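Local coordinates for protein 3-oxosteroid 1-dehydrogenase (Sterolibacterium denitrificans, PDB 7P18) that probably catalyses the FAD-dependent 1,2-dehydrogenation of 3-oxosteroids to 3-oxo-Delta(1)-steroids, passing the electrons to an acceptor, at residues 8-13 with 29-34. Sequence-based numbering, arbitrary orientation.
Sequences YDVIVV and LGLSVL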
loop_
_atom_site.group_PDB
_atom_site.type_symbol
_atom_site.label_atom_id
_atom_site.label_comp_id
_atom_site.label_asym_id
_atom_site.label_seq_id
_atom_site.Cartn_x
_atom_site.Cartn_y
_atom_site.Cartn_z
ATOM N N TYR A 8 -24.132 15.159 -13.838
ATOM C CA TYR A 8 -22.944 14.769 -14.632
ATOM C C TYR A 8 -23.226 13.405 -15.261
ATOM O O TYR A 8 -24.116 12.683 -14.783
ATOM C CB TYR A 8 -21.705 14.763 -13.726
ATOM C CG TYR A 8 -21.432 16.065 -13.012
ATOM C CD1 TYR A 8 -22.090 16.398 -11.838
ATOM C CD2 TYR A 8 -20.518 16.972 -13.518
ATOM C CE1 TYR A 8 -21.844 17.598 -11.189
ATOM C CE2 TYR A 8 -20.250 18.166 -12.873
ATOM C CZ TYR A 8 -20.923 18.483 -11.708
ATOM O OH TYR A 8 -20.651 19.657 -11.074
ATOM N N ASP A 9 -22.456 13.039 -16.282
ATOM C CA ASP A 9 -22.489 11.653 -16.824
ATOM C C ASP A 9 -21.998 10.703 -15.726
ATOM O O ASP A 9 -22.701 9.706 -15.407
ATOM C CB ASP A 9 -21.670 11.572 -18.112
ATOM C CG ASP A 9 -22.297 12.367 -19.251
ATOM O OD1 ASP A 9 -23.523 12.524 -19.198
ATOM O OD2 ASP A 9 -21.554 12.799 -20.141
ATOM N N VAL A 10 -20.873 11.059 -15.113
ATOM C CA VAL A 10 -20.159 10.163 -14.154
ATOM C C VAL A 10 -19.858 10.942 -12.859
ATOM O O VAL A 10 -19.251 12.025 -12.939
ATOM C CB VAL A 10 -18.878 9.612 -14.808
ATOM C CG1 VAL A 10 -18.080 8.775 -13.830
ATOM C CG2 VAL A 10 -19.194 8.800 -16.062
ATOM N N ILE A 11 -20.257 10.387 -11.719
ATOM C CA ILE A 11 -19.768 10.889 -10.418
ATOM C C ILE A 11 -18.846 9.832 -9.798
ATOM O O ILE A 11 -19.276 8.691 -9.608
ATOM C CB ILE A 11 -20.927 11.286 -9.496
ATOM C CG1 ILE A 11 -21.892 12.241 -10.194
ATOM C CG2 ILE A 11 -20.343 11.898 -8.232
ATOM C CD1 ILE A 11 -23.163 12.449 -9.437
ATOM N N VAL A 12 -17.619 10.240 -9.477
ATOM C CA VAL A 12 -16.582 9.373 -8.841
ATOM C C VAL A 12 -16.514 9.738 -7.365
ATOM O O VAL A 12 -16.258 10.914 -7.064
ATOM C CB VAL A 12 -15.229 9.562 -9.526
ATOM C CG1 VAL A 12 -14.149 8.745 -8.868
ATOM C CG2 VAL A 12 -15.314 9.243 -11.029
ATOM N N VAL A 13 -16.752 8.776 -6.498
ATOM C CA VAL A 13 -16.646 8.951 -5.020
ATOM C C VAL A 13 -15.264 8.518 -4.545
ATOM O O VAL A 13 -14.924 7.322 -4.652
ATOM C CB VAL A 13 -17.763 8.192 -4.314
ATOM C CG1 VAL A 13 -17.695 8.404 -2.806
ATOM C CG2 VAL A 13 -19.114 8.587 -4.884
ATOM N N LEU A 29 -12.897 9.977 -22.787
ATOM C CA LEU A 29 -13.868 9.219 -23.619
ATOM C C LEU A 29 -15.138 10.044 -23.860
ATOM O O LEU A 29 -16.071 9.495 -24.440
ATOM C CB LEU A 29 -14.192 7.893 -22.925
ATOM C CG LEU A 29 -13.031 6.891 -22.830
ATOM C CD1 LEU A 29 -13.453 5.644 -22.037
ATOM C CD2 LEU A 29 -12.525 6.501 -24.227
ATOM N N GLY A 30 -15.167 11.308 -23.426
ATOM C CA GLY A 30 -16.209 12.288 -23.792
ATOM C C GLY A 30 -17.301 12.405 -22.746
ATOM O O GLY A 30 -18.340 12.982 -23.071
ATOM N N LEU A 31 -17.102 11.875 -21.530
ATOM C CA LEU A 31 -18.116 11.956 -20.454
ATOM C C LEU A 31 -17.793 13.145 -19.549
ATOM O O LEU A 31 -16.584 13.377 -19.262
ATOM C CB LEU A 31 -18.121 10.666 -19.616
ATOM C CG LEU A 31 -18.383 9.382 -20.401
ATOM C CD1 LEU A 31 -17.812 8.161 -19.684
ATOM C CD2 LEU A 31 -19.873 9.218 -20.660
ATOM N N SER A 32 -18.846 13.797 -19.054
ATOM C CA SER A 32 -18.776 14.830 -17.993
ATOM C C SER A 32 -18.579 14.112 -16.648
ATOM O O SER A 32 -19.328 13.154 -16.348
ATOM C CB SER A 32 -19.996 15.756 -18.004
ATOM O OG SER A 32 -21.177 15.108 -17.558
ATOM N N VAL A 33 -17.587 14.563 -15.889
ATOM C CA VAL A 33 -17.160 13.907 -14.622
ATOM C C VAL A 33 -17.181 14.917 -13.469
ATOM O O VAL A 33 -16.711 16.050 -13.668
ATOM C CB VAL A 33 -15.781 13.251 -14.784
ATOM C CG1 VAL A 33 -15.373 12.492 -13.539
ATOM C CG2 VAL A 33 -15.770 12.303 -15.979
ATOM N N LEU A 34 -17.652 14.468 -12.306
ATOM C CA LEU A 34 -17.371 15.120 -10.999
ATOM C C LEU A 34 -16.680 14.119 -10.068
ATOM O O LEU A 34 -17.154 12.964 -9.974
ATOM C CB LEU A 34 -18.692 15.578 -10.390
ATOM C CG LEU A 34 -18.613 16.092 -8.952
ATOM C CD1 LEU A 34 -17.822 17.365 -8.867
ATOM C CD2 LEU A 34 -20.003 16.266 -8.346
HETATM O O HOH W 1 -21.322 12.541 -22.650
#
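Val10 and Ile11 pair in parallel with Val33 and Leu34 as the two strands of the beta-alpha-beta unit that opens the Rossmann-type FAD-binding fold. Three backbone hydrogen bonds join them. Val10 N binds Ser32 O, Leu34 N binds Val10 O at 3.0 Å, and Val12 N binds Leu34 O at 2.8 Å.

At the start of the pair, Asp9 and Ser32 bond each other reciprocally. Asp9 N donates to Ser32 OG at 2.7 Å. Ser32 N donates to Asp9 OD2 at 3.1 Å, meeting its anti side from 35° out of the carboxylate plane. The Ser32 chi1 of 71° sets OG between its own backbone N and carbonyl carbon, facing Asp9 N. A water bridges Asp9 OD2 and Gly30 O. Asp9 OD1 forms a salt bridge with Arg263, so both carboxylate oxygens are held.

Tyr8 lays its ring flat over Leu34. Leu34 CB sits above the ring centre, 3.6 Å from the centroid, in a CH-pi contact. Leu34 CD2 reaches Tyr8 CE1 at 3.6 Å. On the other side of the sheet, Val10 CG2 meets Leu31 CD1 at 3.9 Å, and Val12 CG2 meets Val33 CG1 at 4.1 Å.

Gly30, with positive phi, is the C-prime residue of the Schellman motif that ends helix 17-28. That helix covers the Val12 and Val33 side through Ala19, Ala23 and Ala26, while Ile557 of helix 543-559 packs on Val10 and Leu31. Strand 256-262 covers the opposite side, with Leu260 touching Ile11 and Leu34. The chain turns at Asp9, where strand 7-8 of the neighbouring mixed sheet gives way to strand 10-13, whose Val13 touches FAD.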